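Long-range contact in lumazine protein (Photobacterium kishitanii, PDB 3A35), which carries a lumazine or flavin chromophore and probably acts as an antenna that shifts luciferase emission of luminous bacteria to shorter wavelength: residues T112-I124 against D153-I165. Numbering follows the deposited sequence.
Sequences TEEEDRLKVYIKI and DIIFINYPKNLSI
Strands 117-123 and 154-160 run antiparallel, at 157° between their directions, and Leu118-Tyr159, Val120-Ile157 and Ile122-Ile155 form the hydrogen-bonded pairs; Ile124 N to Asp153 O (2.8 Å) continues the bonding past the strands at one end, and at the other Lys161 N bonds Asp116 O between the two turns. On the face bearing Lys119, Tyr121 and Phe156, the two rings make an offset stack, with planes 13° apart and centroids separated by 4.5 Å. Tyr121 CE1 lies over the CG-CD1 side of the Phe156 ring, 3.4 Å from CG, and its hydroxyl reaches over the far rim. With CG of Phe156 anti to the backbone N (chi1 163°), this ring lies alongside Tyr121, and Lys119 CB packs against its CE1 at 3.7 Å. Next along, Arg117 grips Asn158 side-on: NE reaches OD1 at 2.8 Å in a nearly straight bond, while Arg117 NH2 meets the backbone O of Asn158 at 3.0 Å. Both acceptors lie near the guanidinium plane, which two bonds thus hold against rotation. The reverse face is largely apolar: Val120 CG2 meets the edge of the Tyr159 ring, 3.8 Å from CD2, and Ile122 CB packs on Ile155 CG1. This face turns into the second six-stranded barrel of the lumazine-binding fold, where Ile140 of strand 137-140 touches Ile122, Ile157 and Tyr159; strands 104-114 and 143-151 flank the pair.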
ATOM      1  N   THR A 112       5.454  -3.116  17.470  1.00 27.73           N
ATOM      2  CA  THR A 112       5.022  -3.226  18.849  1.00 32.31           C
ATOM      3  C   THR A 112       3.681  -2.551  18.929  1.00 34.00           C
ATOM      4  O   THR A 112       3.476  -1.451  18.380  1.00 32.82           O
ATOM      5  CB  THR A 112       6.066  -2.669  19.813  1.00 32.41           C
ATOM      6  OG1 THR A 112       6.021  -1.252  19.835  1.00 38.88           O
ATOM      7  CG2 THR A 112       7.515  -3.134  19.426  1.00 33.39           C
ATOM      8  N   GLU A 113       2.720  -3.241  19.542  1.00 35.81           N
ATOM      9  CA  GLU A 113       1.441  -2.622  19.858  1.00 39.25           C
ATOM     10  C   GLU A 113       1.399  -2.180  21.308  1.00 40.19           C
ATOM     11  O   GLU A 113       1.340  -3.056  22.177  1.00 41.01           O
ATOM     12  CB  GLU A 113       0.341  -3.639  19.654  1.00 40.20           C
ATOM     13  CG  GLU A 113       0.261  -4.134  18.248  1.00 44.80           C
ATOM     14  CD  GLU A 113      -0.007  -5.631  18.210  1.00 51.19           C
ATOM     15  OE1 GLU A 113      -1.007  -6.067  18.839  1.00 55.66           O
ATOM     16  OE2 GLU A 113       0.779  -6.376  17.565  1.00 51.62           O
ATOM     17  N   GLU A 114       1.478  -0.865  21.577  1.00 41.47           N
ATOM     18  CA  GLU A 114       1.310  -0.307  22.952  1.00 42.77           C
ATOM     19  C   GLU A 114       0.628   1.030  23.050  1.00 43.00           C
ATOM     20  O   GLU A 114       0.822   1.902  22.194  1.00 41.66           O
ATOM     21  CB  GLU A 114       2.635  -0.098  23.673  1.00 43.22           C
ATOM     22  CG  GLU A 114       3.863  -0.655  23.027  1.00 46.23           C
ATOM     23  CD  GLU A 114       5.086  -0.054  23.658  1.00 50.23           C
ATOM     24  OE1 GLU A 114       5.363   1.168  23.413  1.00 52.53           O
ATOM     25  OE2 GLU A 114       5.745  -0.797  24.413  1.00 51.39           O
ATOM     26  N   GLU A 115      -0.108   1.236  24.144  1.00 42.94           N
ATOM     27  CA  GLU A 115      -0.583   2.588  24.493  1.00 42.09           C
ATOM     28  C   GLU A 115      -1.461   3.157  23.407  1.00 39.91           C
ATOM     29  O   GLU A 115      -1.364   4.374  23.112  1.00 40.02           O
ATOM     30  CB  GLU A 115       0.594   3.550  24.719  1.00 43.35           C
ATOM     31  CG  GLU A 115       1.396   3.302  26.016  1.00 47.54           C
ATOM     32  CD  GLU A 115       0.660   3.854  27.251  1.00 53.38           C
ATOM     33  OE1 GLU A 115      -0.451   4.420  27.052  1.00 52.41           O
ATOM     34  OE2 GLU A 115       1.181   3.718  28.397  1.00 54.44           O
ATOM     35  N   ASP A 116      -2.287   2.293  22.782  1.00 36.84           N
ATOM     36  CA  ASP A 116      -3.214   2.686  21.679  1.00 36.21           C
ATOM     37  C   ASP A 116      -2.537   3.053  20.353  1.00 31.48           C
ATOM     38  O   ASP A 116      -3.149   3.757  19.533  1.00 31.10           O
ATOM     39  CB  ASP A 116      -4.106   3.892  22.045  1.00 36.86           C
ATOM     40  CG  ASP A 116      -5.084   3.557  23.175  1.00 43.87           C
ATOM     41  OD1 ASP A 116      -6.045   2.789  22.890  1.00 48.84           O
ATOM     42  OD2 ASP A 116      -4.864   4.047  24.322  1.00 47.19           O
ATOM     43  N   ARG A 117      -1.281   2.658  20.247  1.00 28.76           N
ATOM     44  CA  ARG A 117      -0.428   2.969  19.050  1.00 24.43           C
ATOM     45  C   ARG A 117       0.019   1.606  18.440  1.00 25.66           C
ATOM     46  O   ARG A 117       0.196   0.595  19.138  1.00 23.85           O
ATOM     47  CB  ARG A 117       0.806   3.773  19.446  1.00 25.26           C
ATOM     48  CG  ARG A 117       0.582   4.974  20.426  1.00 24.25           C
ATOM     49  CD  ARG A 117      -0.397   5.951  19.817  1.00 28.09           C
ATOM     50  NE  ARG A 117       0.062   6.477  18.484  1.00 22.24           N
ATOM     51  CZ  ARG A 117      -0.583   7.391  17.764  1.00 26.07           C
ATOM     52  NH1 ARG A 117      -1.722   7.916  18.219  1.00 29.07           N
ATOM     53  NH2 ARG A 117      -0.097   7.852  16.595  1.00 24.60           N
ATOM     54  N   LEU A 118       0.177   1.590  17.101  1.00 21.45           N
ATOM     55  CA  LEU A 118       0.814   0.506  16.336  1.00 22.50           C
ATOM     56  C   LEU A 118       2.173   1.140  15.905  1.00 21.27           C
ATOM     57  O   LEU A 118       2.210   2.035  15.044  1.00 21.32           O
ATOM     58  CB  LEU A 118      -0.097   0.121  15.159  1.00 20.04           C
ATOM     59  CG  LEU A 118       0.505  -0.997  14.302  1.00 21.29           C
ATOM     60  CD1 LEU A 118       0.734  -2.320  15.003  1.00 24.52           C
ATOM     61  CD2 LEU A 118      -0.269  -1.314  13.028  1.00 26.99           C
ATOM     62  N   LYS A 119       3.267   0.723  16.551  1.00 19.45           N
ATOM     63  CA  LYS A 119       4.583   1.226  16.301  1.00 19.24           C
ATOM     64  C   LYS A 119       5.227   0.291  15.297  1.00 19.41           C
ATOM     65  O   LYS A 119       5.489  -0.851  15.589  1.00 20.02           O
ATOM     66  CB  LYS A 119       5.375   1.186  17.595  1.00 21.92           C
ATOM     67  CG  LYS A 119       4.798   2.116  18.587  1.00 24.35           C
ATOM     68  CD  LYS A 119       5.729   2.399  19.790  1.00 27.47           C
ATOM     69  CE  LYS A 119       4.997   3.389  20.690  1.00 29.53           C
ATOM     70  NZ  LYS A 119       5.875   3.518  21.899  1.00 30.24           N
ATOM     71  N   VAL A 120       5.568   0.791  14.115  1.00 17.52           N
ATOM     72  CA  VAL A 120       6.102  -0.025  13.018  1.00 15.77           C
ATOM     73  C   VAL A 120       7.454   0.522  12.706  1.00 16.52           C
ATOM     74  O   VAL A 120       7.606   1.729  12.432  1.00 18.65           O
ATOM     75  CB  VAL A 120       5.116   0.077  11.793  1.00 17.57           C
ATOM     76  CG1 VAL A 120       5.762  -0.749  10.624  1.00 17.74           C
ATOM     77  CG2 VAL A 120       3.705  -0.452  12.206  1.00 18.32           C
ATOM     78  N   TYR A 121       8.435  -0.356  12.608  1.00 15.06           N
ATOM     79  CA  TYR A 121       9.844  -0.087  12.291  1.00 17.58           C
ATOM     80  C   TYR A 121      10.223  -0.779  11.010  1.00 17.18           C
ATOM     81  O   TYR A 121      10.092  -2.002  10.919  1.00 17.02           O
ATOM     82  CB  TYR A 121      10.773  -0.612  13.444  1.00 16.76           C
ATOM     83  CG  TYR A 121      10.411   0.036  14.780  1.00 20.35           C
ATOM     84  CD1 TYR A 121      11.057   1.186  15.197  1.00 22.73           C
ATOM     85  CD2 TYR A 121       9.408  -0.478  15.573  1.00 21.14           C
ATOM     86  CE1 TYR A 121      10.723   1.820  16.425  1.00 24.09           C
ATOM     87  CE2 TYR A 121       8.997   0.162  16.778  1.00 21.61           C
ATOM     88  CZ  TYR A 121       9.684   1.283  17.201  1.00 22.30           C
ATOM     89  OH  TYR A 121       9.249   1.891  18.423  1.00 26.29           O
ATOM     90  N   ILE A 122      10.648   0.007  10.045  1.00 16.93           N
ATOM     91  CA  ILE A 122      10.795  -0.505   8.705  1.00 18.37           C
ATOM     92  C   ILE A 122      12.241  -0.312   8.294  1.00 19.11           C
ATOM     93  O   ILE A 122      12.717   0.801   8.340  1.00 18.34           O
ATOM     94  CB  ILE A 122       9.848   0.252   7.711  1.00 17.66           C
ATOM     95  CG1 ILE A 122       8.344   0.106   8.149  1.00 22.04           C
ATOM     96  CG2 ILE A 122      10.148  -0.266   6.271  1.00 18.86           C
ATOM     97  CD1 ILE A 122       7.321   0.624   7.213  1.00 23.37           C
ATOM     98  N   LYS A 123      12.933  -1.356   7.869  1.00 18.73           N
ATOM     99  CA  LYS A 123      14.312  -1.235   7.434  1.00 20.07           C
ATOM    100  C   LYS A 123      14.366  -0.904   5.948  1.00 18.12           C
ATOM    101  O   LYS A 123      13.818  -1.688   5.106  1.00 18.95           O
ATOM    102  CB  LYS A 123      15.108  -2.521   7.753  1.00 19.49           C
ATOM    103  CG  LYS A 123      16.562  -2.387   7.462  1.00 23.18           C
ATOM    104  CD  LYS A 123      17.350  -3.666   7.940  1.00 26.51           C
ATOM    105  CE  LYS A 123      17.472  -3.638   9.454  1.00 31.57           C
ATOM    106  NZ  LYS A 123      18.411  -4.671  10.019  1.00 41.95           N
ATOM    107  N   ILE A 124      15.086   0.145   5.569  1.00 19.04           N
ATOM    108  CA  ILE A 124      15.113   0.670   4.217  1.00 19.34           C
ATOM    109  C   ILE A 124      16.340   0.053   3.538  1.00 22.41           C
ATOM    110  O   ILE A 124      17.449   0.166   4.122  1.00 23.75           O
ATOM    111  CB  ILE A 124      15.115   2.206   4.221  1.00 20.87           C
ATOM    112  CG1 ILE A 124      13.860   2.792   4.961  1.00 19.89           C
ATOM    113  CG2 ILE A 124      15.317   2.737   2.773  1.00 24.18           C
ATOM    114  CD1 ILE A 124      12.388   2.367   4.506  1.00 21.34           C
ATOM    115  N   ASP A 153      19.246   2.766   9.323  1.00 26.85           N
ATOM    116  CA  ASP A 153      18.441   2.580   8.120  1.00 25.05           C
ATOM    117  C   ASP A 153      16.985   2.227   8.468  1.00 24.50           C
ATOM    118  O   ASP A 153      16.304   1.706   7.573  1.00 21.70           O
ATOM    119  CB  ASP A 153      19.082   1.487   7.243  1.00 24.82           C
ATOM    120  CG  ASP A 153      19.418   0.202   7.998  1.00 27.40           C
ATOM    121  OD1 ASP A 153      19.126   0.044   9.218  1.00 29.36           O
ATOM    122  OD2 ASP A 153      19.958  -0.735   7.370  1.00 33.34           O
ATOM    123  N   ILE A 154      16.546   2.487   9.702  1.00 22.26           N
ATOM    124  CA  ILE A 154      15.247   2.090  10.166  1.00 20.65           C
ATOM    125  C   ILE A 154      14.378   3.263  10.414  1.00 22.42           C
ATOM    126  O   ILE A 154      14.770   4.235  11.079  1.00 22.42           O
ATOM    127  CB  ILE A 154      15.342   1.027  11.245  1.00 23.88           C
ATOM    128  CG1 ILE A 154      14.686   1.331  12.498  1.00 32.02           C
ATOM    129  CG2 ILE A 154      16.420  -0.072  10.992  1.00 26.56           C
ATOM    130  CD1 ILE A 154      13.474   0.689  12.346  1.00 29.53           C
ATOM    131  N   ILE A 155      13.230   3.256   9.755  1.00 19.74           N
ATOM    132  CA  ILE A 155      12.253   4.341   9.967  1.00 18.96           C
ATOM    133  C   ILE A 155      11.169   3.888  10.939  1.00 19.11           C
ATOM    134  O   ILE A 155      10.665   2.754  10.825  1.00 21.39           O
ATOM    135  CB  ILE A 155      11.658   4.869   8.617  1.00 22.50           C
ATOM    136  CG1 ILE A 155      10.872   3.841   7.865  1.00 26.36           C
ATOM    137  CG2 ILE A 155      12.739   5.461   7.769  1.00 23.72           C
ATOM    138  CD1 ILE A 155       9.895   4.482   6.930  1.00 27.41           C
ATOM    139  N   PHE A 156      10.807   4.687  11.928  1.00 17.41           N
ATOM    140  CA  PHE A 156       9.831   4.413  12.907  1.00 19.16           C
ATOM    141  C   PHE A 156       8.611   5.237  12.620  1.00 18.09           C
ATOM    142  O   PHE A 156       8.639   6.478  12.564  1.00 17.96           O
ATOM    143  CB  PHE A 156      10.424   4.657  14.299  1.00 18.49           C
ATOM    144  CG  PHE A 156       9.468   4.799  15.370  1.00 17.53           C
ATOM    145  CD1 PHE A 156       8.297   4.026  15.456  1.00 18.19           C
ATOM    146  CD2 PHE A 156       9.759   5.659  16.444  1.00 21.88           C
ATOM    147  CE1 PHE A 156       7.379   4.124  16.513  1.00 21.43           C
ATOM    148  CE2 PHE A 156       8.869   5.810  17.484  1.00 21.80           C
ATOM    149  CZ  PHE A 156       7.673   5.030  17.574  1.00 21.03           C
ATOM    150  N   ILE A 157       7.483   4.590  12.374  1.00 16.25           N
ATOM    151  CA  ILE A 157       6.218   5.214  12.181  1.00 16.13           C
ATOM    152  C   ILE A 157       5.267   4.810  13.272  1.00 17.55           C
ATOM    153  O   ILE A 157       5.113   3.658  13.601  1.00 18.33           O
ATOM    154  CB  ILE A 157       5.573   4.839  10.818  1.00 16.61           C
ATOM    155  CG1 ILE A 157       6.566   5.214   9.728  1.00 17.19           C
ATOM    156  CG2 ILE A 157       4.287   5.753  10.596  1.00 17.03           C
ATOM    157  CD1 ILE A 157       6.505   4.360   8.563  1.00 24.45           C
ATOM    158  N   ASN A 158       4.640   5.818  13.915  1.00 18.24           N
ATOM    159  CA  ASN A 158       3.846   5.527  15.086  1.00 18.59           C
ATOM    160  C   ASN A 158       2.394   5.835  14.696  1.00 20.52           C
ATOM    161  O   ASN A 158       1.956   7.017  14.616  1.00 22.22           O
ATOM    162  CB  ASN A 158       4.357   6.452  16.224  1.00 20.95           C
ATOM    163  CG  ASN A 158       3.595   6.268  17.460  1.00 23.59           C
ATOM    164  OD1 ASN A 158       2.569   5.674  17.503  1.00 23.11           O
ATOM    165  ND2 ASN A 158       4.155   6.830  18.558  1.00 32.70           N
ATOM    166  N   TYR A 159       1.698   4.758  14.342  1.00 18.59           N
ATOM    167  CA  TYR A 159       0.332   4.852  13.854  1.00 19.18           C
ATOM    168  C   TYR A 159      -0.697   4.790  14.987  1.00 21.62           C
ATOM    169  O   TYR A 159      -0.448   4.055  15.939  1.00 24.06           O
ATOM    170  CB  TYR A 159       0.024   3.678  12.918  1.00 19.45           C
ATOM    171  CG  TYR A 159       0.836   3.638  11.626  1.00 16.32           C
ATOM    172  CD1 TYR A 159       0.507   4.528  10.547  1.00 17.44           C
ATOM    173  CD2 TYR A 159       1.859   2.746  11.508  1.00 17.66           C
ATOM    174  CE1 TYR A 159       1.228   4.460   9.359  1.00 14.61           C
ATOM    175  CE2 TYR A 159       2.600   2.614  10.302  1.00 15.42           C
ATOM    176  CZ  TYR A 159       2.273   3.508   9.279  1.00 17.97           C
ATOM    177  OH  TYR A 159       3.113   3.352   8.157  1.00 16.49           O
ATOM    178  N   PRO A 160      -1.852   5.418  14.822  1.00 22.97           N
ATOM    179  CA  PRO A 160      -2.918   5.145  15.784  1.00 24.46           C
ATOM    180  C   PRO A 160      -3.326   3.685  15.580  1.00 24.84           C
ATOM    181  O   PRO A 160      -3.494   3.244  14.434  1.00 25.00           O
ATOM    182  CB  PRO A 160      -4.057   6.033  15.322  1.00 24.49           C
ATOM    183  CG  PRO A 160      -3.720   6.600  13.896  1.00 26.00           C
ATOM    184  CD  PRO A 160      -2.276   6.270  13.661  1.00 21.27           C
ATOM    185  N   LYS A 161      -3.597   2.944  16.678  1.00 27.23           N
ATOM    186  CA  LYS A 161      -3.870   1.480  16.582  1.00 27.82           C
ATOM    187  C   LYS A 161      -5.113   1.123  15.721  1.00 28.41           C
ATOM    188  O   LYS A 161      -5.164   0.046  15.180  1.00 28.10           O
ATOM    189  CB  LYS A 161      -3.917   0.754  17.981  1.00 30.35           C
ATOM    190  CG  LYS A 161      -4.533  -0.688  17.895  1.00 32.50           C
ATOM    191  CD  LYS A 161      -4.033  -1.727  18.864  1.00 33.37           C
ATOM    192  CE  LYS A 161      -2.759  -2.475  18.354  1.00 42.03           C
ATOM    193  NZ  LYS A 161      -2.876  -3.332  17.106  1.00 45.45           N
ATOM    194  N   ASN A 162      -6.073   2.012  15.546  1.00 28.25           N
ATOM    195  CA  ASN A 162      -7.225   1.607  14.776  1.00 29.18           C
ATOM    196  C   ASN A 162      -6.931   1.450  13.292  1.00 27.20           C
ATOM    197  O   ASN A 162      -7.761   0.936  12.617  1.00 25.79           O
ATOM    198  CB  ASN A 162      -8.295   2.685  14.879  1.00 29.47           C
ATOM    199  CG  ASN A 162      -7.682   4.008  14.936  1.00 36.63           C
ATOM    200  OD1 ASN A 162      -7.339   4.537  13.894  1.00 39.65           O
ATOM    201  ND2 ASN A 162      -7.429   4.547  16.189  1.00 42.00           N
ATOM    202  N   LEU A 163      -5.806   1.988  12.813  1.00 25.44           N
ATOM    203  CA  LEU A 163      -5.350   1.610  11.448  1.00 26.22           C
ATOM    204  C   LEU A 163      -4.872   0.150  11.370  1.00 28.73           C
ATOM    205  O   LEU A 163      -4.626  -0.396  10.254  1.00 26.60           O
ATOM    206  CB  LEU A 163      -4.226   2.536  10.967  1.00 24.98           C
ATOM    207  CG  LEU A 163      -4.601   3.988  10.720  1.00 21.45           C
ATOM    208  CD1 LEU A 163      -3.267   4.601  10.259  1.00 22.88           C
ATOM    209  CD2 LEU A 163      -5.639   4.131   9.663  1.00 18.57           C
ATOM    210  N   SER A 164      -4.726  -0.491  12.525  1.00 28.53           N
ATOM    211  CA  SER A 164      -4.523  -1.924  12.569  1.00 29.54           C
ATOM    212  C   SER A 164      -5.743  -2.583  12.005  1.00 28.88           C
ATOM    213  O   SER A 164      -5.659  -3.747  11.571  1.00 31.48           O
ATOM    214  CB  SER A 164      -4.384  -2.394  14.021  1.00 29.81           C
ATOM    215  OG  SER A 164      -3.027  -2.675  14.311  1.00 35.92           O
ATOM    216  N   ILE A 165      -6.879  -1.880  12.100  1.00 28.66           N
ATOM    217  CA  ILE A 165      -8.221  -2.456  11.822  1.00 26.90           C
ATOM    218  C   ILE A 165      -8.595  -2.232  10.414  1.00 26.74           C
ATOM    219  O   ILE A 165      -8.891  -3.187   9.698  1.00 27.77           O
ATOM    220  CB  ILE A 165      -9.336  -1.943  12.872  1.00 27.62           C
ATOM    221  CG1 ILE A 165      -9.039  -2.524  14.262  1.00 29.36           C
ATOM    222  CG2 ILE A 165     -10.808  -2.243  12.400  1.00 27.83           C
ATOM    223  CD1 ILE A 165      -9.764  -1.709  15.424  1.00 30.22           C
TER
HETATM  224  O   HOH W   1      19.388  -1.490   4.946  1.00 30.15           O